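Local coordinates for uncharacterized protein (Nostoc punctiforme, PDB 2R3S) that probably transfers a methyl group to an oxygen atom of a still unidentified substrate, acting as a homodimeric O-methyltransferase, at residues I98-S103 with V138-A143; G120-S125 with T294-D299; L170-S175 with P239-H244. One frame throughout, in Å; residues are numbered along the deposited sequence. Where two conformers were deposited one is given.

Contact 1 of 3, residues I98-S103 with V138-A143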
loop_
_atom_site.group_PDB
_atom_site.type_symbol
_atom_site.label_atom_id
_atom_site.label_comp_id
_atom_site.label_asym_id
_atom_site.label_seq_id
_atom_site.Cartn_x
_atom_site.Cartn_y
_atom_site.Cartn_z
ATOM N N ILE A 98 -9.354 -8.074 -7.938
ATOM C CA ILE A 98 -8.282 -8.432 -6.994
ATOM C C ILE A 98 -7.741 -9.853 -7.233
ATOM O O ILE A 98 -6.638 -10.178 -6.800
ATOM C CB ILE A 98 -8.696 -8.296 -5.476
ATOM C CG1 ILE A 98 -9.805 -9.297 -5.092
ATOM C CG2 ILE A 98 -9.089 -6.857 -5.126
ATOM C CD1 ILE A 98 -9.978 -9.470 -3.508
ATOM N N GLU A 99 -8.501 -10.704 -7.910
ATOM C CA GLU A 99 -8.003 -12.049 -8.225
ATOM C C GLU A 99 -6.755 -12.054 -9.099
ATOM O O GLU A 99 -5.925 -12.966 -9.012
ATOM C CB GLU A 99 -9.108 -12.892 -8.847
ATOM C CG GLU A 99 -10.146 -13.353 -7.799
ATOM C CD GLU A 99 -11.357 -14.066 -8.428
ATOM O OE1 GLU A 99 -11.291 -14.434 -9.638
ATOM O OE2 GLU A 99 -12.383 -14.236 -7.707
ATOM N N PHE A 100 -6.635 -11.032 -9.940
ATOM C CA PHE A 100 -5.406 -10.737 -10.658
ATOM C C PHE A 100 -4.532 -9.749 -9.877
ATOM O O PHE A 100 -3.367 -10.057 -9.591
ATOM C CB PHE A 100 -5.707 -10.189 -12.065
ATOM C CG PHE A 100 -4.483 -9.690 -12.773
ATOM C CD1 PHE A 100 -3.601 -10.580 -13.371
ATOM C CD2 PHE A 100 -4.186 -8.356 -12.804
ATOM C CE1 PHE A 100 -2.449 -10.133 -13.979
ATOM C CE2 PHE A 100 -3.028 -7.901 -13.400
ATOM C CZ PHE A 100 -2.156 -8.794 -13.992
ATOM N N LEU A 101 -5.095 -8.579 -9.513
ATOM C CA LEU A 101 -4.287 -7.463 -9.021
ATOM C C LEU A 101 -3.572 -7.766 -7.710
ATOM O O LEU A 101 -2.479 -7.262 -7.474
ATOM C CB LEU A 101 -5.115 -6.184 -8.904
ATOM C CG LEU A 101 -5.608 -5.564 -10.210
ATOM C CD1 LEU A 101 -6.587 -4.471 -9.852
ATOM C CD2 LEU A 101 -4.431 -5.015 -11.041
ATOM N N LEU A 102 -4.178 -8.626 -6.889
ATOM C CA LEU A 102 -3.586 -9.075 -5.642
ATOM C C LEU A 102 -3.204 -10.555 -5.709
ATOM O O LEU A 102 -3.022 -11.176 -4.690
ATOM C CB LEU A 102 -4.534 -8.802 -4.436
ATOM C CG LEU A 102 -4.834 -7.316 -4.171
ATOM C CD1 LEU A 102 -5.557 -7.116 -2.871
ATOM C CD2 LEU A 102 -3.568 -6.442 -4.218
ATOM N N SER A 103 -3.037 -11.099 -6.905
ATOM C CA SER A 103 -2.434 -12.420 -7.061
ATOM C C SER A 103 -0.998 -12.380 -6.607
ATOM O O SER A 103 -0.261 -11.454 -6.946
ATOM C CB SER A 103 -2.423 -12.882 -8.519
ATOM O OG SER A 103 -1.690 -14.098 -8.624
ATOM N N VAL A 138 -4.374 -16.298 -17.303
ATOM C CA VAL A 138 -5.723 -16.844 -17.171
ATOM C C VAL A 138 -6.483 -16.031 -16.130
ATOM O O VAL A 138 -7.630 -15.659 -16.373
ATOM C CB VAL A 138 -5.708 -18.357 -16.846
ATOM C CG1 VAL A 138 -7.152 -18.952 -16.712
ATOM C CG2 VAL A 138 -4.913 -19.090 -17.908
ATOM N N GLN A 139 -5.844 -15.730 -14.998
ATOM C CA GLN A 139 -6.468 -14.871 -13.994
ATOM C C GLN A 139 -6.764 -13.484 -14.552
ATOM O O GLN A 139 -7.851 -12.957 -14.319
ATOM C CB GLN A 139 -5.631 -14.762 -12.710
ATOM C CG GLN A 139 -5.714 -15.977 -11.810
ATOM C CD GLN A 139 -7.147 -16.402 -11.544
ATOM O OE1 GLN A 139 -7.928 -15.648 -10.963
ATOM N NE2 GLN A 139 -7.507 -17.603 -12.010
ATOM N N PHE A 140 -5.825 -12.899 -15.306
ATOM C CA PHE A 140 -6.096 -11.610 -15.922
ATOM C C PHE A 140 -7.334 -11.711 -16.803
ATOM O O PHE A 140 -8.246 -10.899 -16.683
ATOM C CB PHE A 140 -4.924 -11.103 -16.749
ATOM C CG PHE A 140 -5.135 -9.707 -17.291
ATOM C CD1 PHE A 140 -5.894 -9.494 -18.425
ATOM C CD2 PHE A 140 -4.602 -8.618 -16.644
ATOM C CE1 PHE A 140 -6.111 -8.223 -18.912
ATOM C CE2 PHE A 140 -4.808 -7.332 -17.116
ATOM C CZ PHE A 140 -5.554 -7.135 -18.261
ATOM N N ALA A 141 -7.348 -12.701 -17.701
ATOM C CA ALA A 141 -8.436 -12.853 -18.653
ATOM C C ALA A 141 -9.812 -13.024 -17.983
ATOM O O ALA A 141 -10.827 -12.516 -18.478
ATOM C CB ALA A 141 -8.160 -14.022 -19.621
ATOM N N LYS A 142 -9.857 -13.764 -16.884
ATOM C CA LYS A 142 -11.108 -13.961 -16.161
ATOM C C LYS A 142 -11.487 -12.743 -15.325
ATOM O O LYS A 142 -12.659 -12.380 -15.255
ATOM C CB LYS A 142 -11.033 -15.194 -15.238
ATOM C CG LYS A 142 -10.822 -16.538 -15.940
ATOM C CD LYS A 142 -10.973 -17.701 -14.942
ATOM C CE LYS A 142 -10.476 -19.043 -15.464
ATOM N NZ LYS A 142 -11.034 -19.381 -16.798
ATOM N N ALA A 143 -10.511 -12.134 -14.668
ATOM C CA ALA A 143 -10.786 -11.161 -13.604
ATOM C C ALA A 143 -10.869 -9.719 -14.105
ATOM O O ALA A 143 -11.522 -8.884 -13.490
ATOM C CB ALA A 143 -9.716 -11.266 -12.499
#
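F100 and F140 form the centre of this contact, a compact illustration of how one short helical turn settles against a longer helix. The side chain of F100 leaves its backbone with CG anti to N (chi1 172°), which carries the ring along the flank of helix 136-143. Its CB comes first, lying 4.2 Å from the CB of A143, a methyl that also fills the space beside the backbone N of F100. One atom further, CG faces the backbone CA of F140. CD1 of F100 lies 3.7 Å from F140 CB. Beyond it, CE1 and CZ reach the F140 ring, and the pair closes with F100 CZ 3.6 Å from F140 CD2. That same CD2 stands over the centre of the F100 ring, and the two planes meet at 86°, a T-shaped stack in which F140 gives the edge and F100 the face. The ring centroids are 4.9 Å apart.

One residue earlier, E99 turns its CB to the methyl of A143, 4.0 Å from CB to CB, while its carboxylate reaches on to the exposed side. Q139 OE1 lies 3.7 Å from E99 CB, but in one of two modelled conformers of Q139, so that approach is less certain. M144 and I106 also touch F100, and L101 packs on F11 of the second subunit, so the short helix sits between the methyltransferase part of its own chain and its dimer partner. No hydrogen bond joins the two segments: their association rests on ring edge against ring face and on methyl packing, with the E99 carboxylate left at the exposed side.

Contact 2 of 3, residues G120-S125 with T294-D299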
loop_
_atom_site.group_PDB
_atom_site.type_symbol
_atom_site.label_atom_id
_atom_site.label_comp_id
_atom_site.label_asym_id
_atom_site.label_seq_id
_atom_site.Cartn_x
_atom_site.Cartn_y
_atom_site.Cartn_z
ATOM N N GLY A 120 17.813 -4.090 -12.585
ATOM C CA GLY A 120 17.230 -3.422 -13.768
ATOM C C GLY A 120 16.044 -4.152 -14.390
ATOM O O GLY A 120 15.760 -4.025 -15.580
ATOM N N GLY A 121 15.359 -4.938 -13.583
ATOM C CA GLY A 121 14.241 -5.721 -14.050
ATOM C C GLY A 121 13.845 -6.706 -12.986
ATOM O O GLY A 121 14.462 -6.751 -11.922
ATOM N N THR A 122 12.835 -7.514 -13.281
ATOM C CA THR A 122 12.208 -8.356 -12.273
ATOM C C THR A 122 13.214 -9.285 -11.573
ATOM O O THR A 122 14.024 -9.918 -12.215
ATOM C CB THR A 122 11.020 -9.201 -12.832
ATOM O OG1 THR A 122 10.339 -9.824 -11.737
ATOM C CG2 THR A 122 11.501 -10.291 -13.797
ATOM N N ALA A 123 13.132 -9.312 -10.246
ATOM C CA ALA A 123 13.832 -10.264 -9.399
ATOM C C ALA A 123 13.080 -11.615 -9.269
ATOM O O ALA A 123 13.557 -12.529 -8.587
ATOM C CB ALA A 123 14.016 -9.654 -8.017
ATOM N N ILE A 124 11.904 -11.722 -9.888
ATOM C CA ILE A 124 11.141 -12.956 -9.892
ATOM C C ILE A 124 11.864 -13.982 -10.765
ATOM O O ILE A 124 12.357 -13.665 -11.871
ATOM C CB ILE A 124 9.697 -12.765 -10.480
ATOM C CG1 ILE A 124 8.852 -11.818 -9.621
ATOM C CG2 ILE A 124 8.986 -14.115 -10.628
ATOM C CD1 ILE A 124 7.515 -11.297 -10.354
ATOM N N SER A 125 11.880 -15.224 -10.282
ATOM C CA SER A 125 12.541 -16.307 -11.005
ATOM C C SER A 125 12.102 -16.310 -12.461
ATOM O O SER A 125 10.933 -16.052 -12.787
ATOM C CB SER A 125 12.280 -17.701 -10.370
ATOM N N THR A 294 7.767 -6.881 -12.475
ATOM C CA THR A 294 7.184 -8.126 -12.955
ATOM C C THR A 294 7.741 -8.684 -14.271
ATOM O O THR A 294 7.444 -9.818 -14.602
ATOM C CB THR A 294 5.659 -7.997 -13.135
ATOM O OG1 THR A 294 5.365 -7.046 -14.163
ATOM C CG2 THR A 294 4.942 -7.646 -11.821
ATOM N N THR A 295 8.473 -7.875 -15.030
ATOM C CA THR A 295 9.006 -8.242 -16.335
ATOM C C THR A 295 10.517 -7.903 -16.347
ATOM O O THR A 295 10.982 -7.070 -15.534
ATOM C CB THR A 295 8.310 -7.511 -17.503
ATOM O OG1 THR A 295 8.734 -6.147 -17.551
ATOM C CG2 THR A 295 6.775 -7.566 -17.419
ATOM N N PRO A 296 11.313 -8.600 -17.196
ATOM C CA PRO A 296 12.755 -8.289 -17.272
ATOM C C PRO A 296 13.140 -6.944 -17.903
ATOM O O PRO A 296 14.095 -6.357 -17.450
ATOM C CB PRO A 296 13.344 -9.478 -18.086
ATOM C CG PRO A 296 12.267 -10.572 -17.999
ATOM C CD PRO A 296 10.971 -9.782 -18.011
ATOM N N ASN A 297 12.448 -6.510 -18.952
ATOM C CA ASN A 297 12.766 -5.326 -19.740
ATOM C C ASN A 297 11.518 -4.533 -20.162
ATOM O O ASN A 297 11.596 -3.742 -21.101
ATOM C CB ASN A 297 13.499 -5.707 -21.054
ATOM C CG ASN A 297 14.459 -6.892 -20.915
ATOM O OD1 ASN A 297 15.464 -6.821 -20.197
ATOM N ND2 ASN A 297 14.170 -7.981 -21.652
ATOM N N GLY A 298 10.359 -4.791 -19.561
ATOM C CA GLY A 298 9.133 -4.091 -19.961
ATOM C C GLY A 298 9.155 -2.637 -19.462
ATOM O O GLY A 298 9.962 -2.294 -18.613
ATOM N N ASP A 299 8.254 -1.802 -19.973
ATOM C CA ASP A 299 8.206 -0.372 -19.626
ATOM C C ASP A 299 6.858 0.172 -20.043
ATOM O O ASP A 299 6.180 -0.424 -20.884
ATOM C CB ASP A 299 9.316 0.374 -20.381
ATOM C CG ASP A 299 9.792 1.667 -19.689
ATOM O OD1 ASP A 299 9.178 2.177 -18.727
ATOM O OD2 ASP A 299 10.828 2.159 -20.152
#
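T122 and T295 make the one hydrogen bond of this contact, in which two irregular segments, each following a helix, meet. The N of T122 donates to the O of T295 over 3.0 Å, with an N-H...O angle of 147°. The donor stands above the carbonyl plane, 46° out of it, so the approach misses the lone-pair directions. Just before it, the extended backbone of G121 brings its CA within 3.5 Å of P296 O, a CA-H...O contact that continues the backbone pairing.

The T122 side chain fills the remaining first shell. T122 CB lies 3.6 Å from T294 C. The methyl T122 CG2 rests 3.6 Å from T295 C. Alongside, I124 extends CD1 to within 4.1 Å of the CA of T294.

Further out, hydroxyls fix these positions. With T122 OG1 anti to N (chi1 -171°), the hydroxyl accepts from the N of I124 at 3.1 Å and also bonds A293 O, tying its own loop to the last turn of helix 282-294. T295 OG1 accepts from G298 N at 2.9 Å and reaches back to M291 O, while T294 OG1 bonds V290 O. From the second subunit, R54 grips G120 O and G298 O, and R57 forms a salt bridge with D299. The arrangement is an ST turn at T122 beside the loop that carries an ST motif at T295: two helix-exit loops of the methyltransferase domain, joined by one backbone hydrogen bond and by the T122 hydroxyl reaching A293 O, and bridged by R54 of the second subunit.

Contact 3 of 3, residues L170-S175 with P239-H244. With EDO (1,2-ethanediol), chain E.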
loop_
_atom_site.group_PDB
_atom_site.type_symbol
_atom_site.label_atom_id
_atom_site.label_comp_id
_atom_site.label_asym_id
_atom_site.label_seq_id
_atom_site.Cartn_x
_atom_site.Cartn_y
_atom_site.Cartn_z
ATOM N N LEU A 170 -6.530 -9.771 -36.555
ATOM C CA LEU A 170 -5.647 -10.503 -35.683
ATOM C C LEU A 170 -5.674 -9.763 -34.350
ATOM O O LEU A 170 -5.528 -8.524 -34.325
ATOM C CB LEU A 170 -4.222 -10.521 -36.257
ATOM C CG LEU A 170 -3.162 -11.389 -35.596
ATOM C CD1 LEU A 170 -3.480 -12.878 -35.693
ATOM C CD2 LEU A 170 -1.788 -11.074 -36.228
ATOM N N ASP A 171 -5.882 -10.512 -33.264
ATOM C CA ASP A 171 -5.872 -9.962 -31.900
ATOM C C ASP A 171 -4.741 -10.604 -31.117
ATOM O O ASP A 171 -4.897 -11.713 -30.630
ATOM C CB ASP A 171 -7.220 -10.197 -31.218
ATOM C CG ASP A 171 -7.433 -9.315 -29.974
ATOM O OD1 ASP A 171 -6.463 -8.655 -29.531
ATOM O OD2 ASP A 171 -8.573 -9.307 -29.427
ATOM N N ILE A 172 -3.608 -9.894 -30.999
ATOM C CA ILE A 172 -2.390 -10.435 -30.399
ATOM C C ILE A 172 -2.345 -10.200 -28.878
ATOM O O ILE A 172 -2.450 -9.063 -28.410
ATOM C CB ILE A 172 -1.107 -9.832 -31.060
ATOM C CG1 ILE A 172 -1.036 -10.211 -32.540
ATOM C CG2 ILE A 172 0.165 -10.292 -30.331
ATOM C CD1 ILE A 172 0.054 -9.499 -33.298
ATOM N N SER A 173 -2.098 -11.284 -28.137
ATOM C CA SER A 173 -2.412 -11.428 -26.710
ATOM C C SER A 173 -3.874 -11.073 -26.463
ATOM O O SER A 173 -4.206 -10.213 -25.656
ATOM C CB SER A 173 -1.459 -10.653 -25.800
ATOM O OG SER A 173 -1.569 -9.275 -26.041
ATOM N N ALA A 174 -4.733 -11.798 -27.168
ATOM C CA ALA A 174 -6.172 -11.667 -27.088
ATOM C C ALA A 174 -6.730 -11.710 -25.643
ATOM O O ALA A 174 -7.723 -11.058 -25.343
ATOM C CB ALA A 174 -6.809 -12.742 -27.965
ATOM N N SER A 175 -6.081 -12.445 -24.742
ATOM C CA SER A 175 -6.498 -12.462 -23.340
ATOM C C SER A 175 -7.972 -12.876 -23.244
ATOM O O SER A 175 -8.345 -13.920 -23.771
ATOM C CB SER A 175 -6.172 -11.101 -22.682
ATOM O OG SER A 175 -6.631 -11.028 -21.353
ATOM N N PRO A 239 -3.658 -5.165 -27.624
ATOM C CA PRO A 239 -4.122 -4.629 -26.355
ATOM C C PRO A 239 -3.218 -5.058 -25.204
ATOM O O PRO A 239 -3.020 -6.234 -25.007
ATOM C CB PRO A 239 -5.519 -5.231 -26.213
ATOM C CG PRO A 239 -5.653 -6.271 -27.294
ATOM C CD PRO A 239 -4.360 -6.409 -27.971
ATOM N N ASN A 240 -2.669 -4.098 -24.473
ATOM C CA ASN A 240 -1.858 -4.353 -23.275
ATOM C C ASN A 240 -0.802 -5.468 -23.442
ATOM O O ASN A 240 -0.599 -6.318 -22.536
ATOM C CB ASN A 240 -2.752 -4.617 -22.036
ATOM C CG ASN A 240 -3.422 -3.361 -21.508
ATOM O OD1 ASN A 240 -2.754 -2.385 -21.166
ATOM N ND2 ASN A 240 -4.755 -3.389 -21.421
ATOM N N PHE A 241 -0.097 -5.431 -24.577
ATOM C CA PHE A 241 0.964 -6.399 -24.861
ATOM C C PHE A 241 2.341 -5.796 -24.896
ATOM O O PHE A 241 3.262 -6.330 -24.307
ATOM C CB PHE A 241 0.719 -7.089 -26.211
ATOM C CG PHE A 241 1.502 -8.390 -26.386
ATOM C CD1 PHE A 241 1.503 -9.366 -25.389
ATOM C CD2 PHE A 241 2.213 -8.643 -27.549
ATOM C CE1 PHE A 241 2.206 -10.552 -25.545
ATOM C CE2 PHE A 241 2.917 -9.843 -27.702
ATOM C CZ PHE A 241 2.910 -10.783 -26.699
ATOM N N LEU A 242 2.504 -4.693 -25.604
ATOM C CA LEU A 242 3.861 -4.254 -25.953
ATOM C C LEU A 242 4.678 -3.821 -24.755
ATOM O O LEU A 242 5.883 -4.001 -24.753
ATOM C CB LEU A 242 3.843 -3.137 -27.007
ATOM C CG LEU A 242 3.489 -3.526 -28.452
ATOM C CD1 LEU A 242 3.644 -2.260 -29.289
ATOM C CD2 LEU A 242 4.367 -4.690 -29.001
ATOM N N HIS A 243 4.022 -3.270 -23.730
ATOM C CA HIS A 243 4.712 -2.826 -22.498
ATOM C C HIS A 243 5.549 -3.853 -21.738
ATOM O O HIS A 243 6.405 -3.476 -20.927
ATOM C CB HIS A 243 3.725 -2.153 -21.514
ATOM C CG HIS A 243 2.524 -2.973 -21.124
ATOM N ND1 HIS A 243 1.239 -2.480 -21.226
ATOM C CD2 HIS A 243 2.412 -4.206 -20.569
ATOM C CE1 HIS A 243 0.386 -3.375 -20.755
ATOM N NE2 HIS A 243 1.073 -4.435 -20.357
ATOM N N HIS A 244 5.307 -5.141 -21.978
ATOM C CA HIS A 244 6.092 -6.242 -21.367
ATOM C C HIS A 244 7.510 -6.452 -21.907
ATOM O O HIS A 244 8.331 -7.093 -21.260
ATOM C CB HIS A 244 5.337 -7.555 -21.555
ATOM C CG HIS A 244 4.014 -7.584 -20.866
ATOM N ND1 HIS A 244 2.822 -7.568 -21.554
ATOM C CD2 HIS A 244 3.692 -7.588 -19.546
ATOM C CE1 HIS A 244 1.823 -7.579 -20.685
ATOM N NE2 HIS A 244 2.323 -7.583 -19.462
HETATM C C1 EDO E . -3.994 -8.187 -22.977
HETATM O O1 EDO E . -3.287 -8.526 -24.226
HETATM C C2 EDO E . -3.616 -8.988 -21.719
HETATM O O2 EDO E . -2.506 -8.498 -20.947
#
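P239 meets D171 and I172 where two neighbouring parallel strands end, in the Rossmann-like sheet of order 3-2-1-4-5-7-6 that marks class I methyltransferases. In such enzymes the loops at the C-terminal ends of the strands usually form the cofactor pocket; that use is probable here. The proline ring sets CG 3.4 Å from D171 OD1, and its CD approaches I172 O at 3.3 Å. That OD1 is buried without a polar partner, whereas OD2 of D171 accepts from the N of G180.

At N240 the backbone takes positive phi and psi, and the chain turns away from strand 233-239; the N240 side-chain OD1 is hydrogen-bonded to Q328 NE2. F241 then returns across the contact. Its CG is anti to N (chi1 -162°), which brings the ring up to S173 and I172. S173 OG comes within 3.1 Å of F241 CD1, and I172 CG2 within 3.8 Å of F241 CD2, both obliquely to the ring. The same S173 OG donates to I172 O, at a very short and so doubtful 2.5 Å. F245 meets F241 edge-to-face, and L253 of helix 247-260 also touches it.

The short 3-10 turn 242-244 follows. L242 packs on that helix through C250 and L253, while H243 bonds D271 through ND1 and meets F287 edge-to-face. H244 presents one face to H243, whose CD2 sits over the ring centre. An ethanediol, probably from crystallisation, lies between the two loops, its O2 near the plane at the edge of H244. H244 ND1 donates to F241 O over 3.1 Å, at an N-H...O angle of 141°.

Contact 3 is the hub of the three, touching both of the others. Toward contact 1, F140 CD1 packs 3.4 Å from S175 OG; toward contact 2, D299 N lies 2.7 Å from H243 O, a probable hydrogen bond, and T295 CG2 is 3.7 Å from H244 CD2. Contacts 1 and 2 do not meet, their nearest atoms being about 8 Å apart, yet both reach the second subunit, while contact 3 touches no other chain. The ethanediol of contact 3 also approaches contact 1, with F140 about 4 Å away. Such a molecule may mark the putative active-site pocket, which contact 1 would then border, contact 2 adjoining it through H243 and H244.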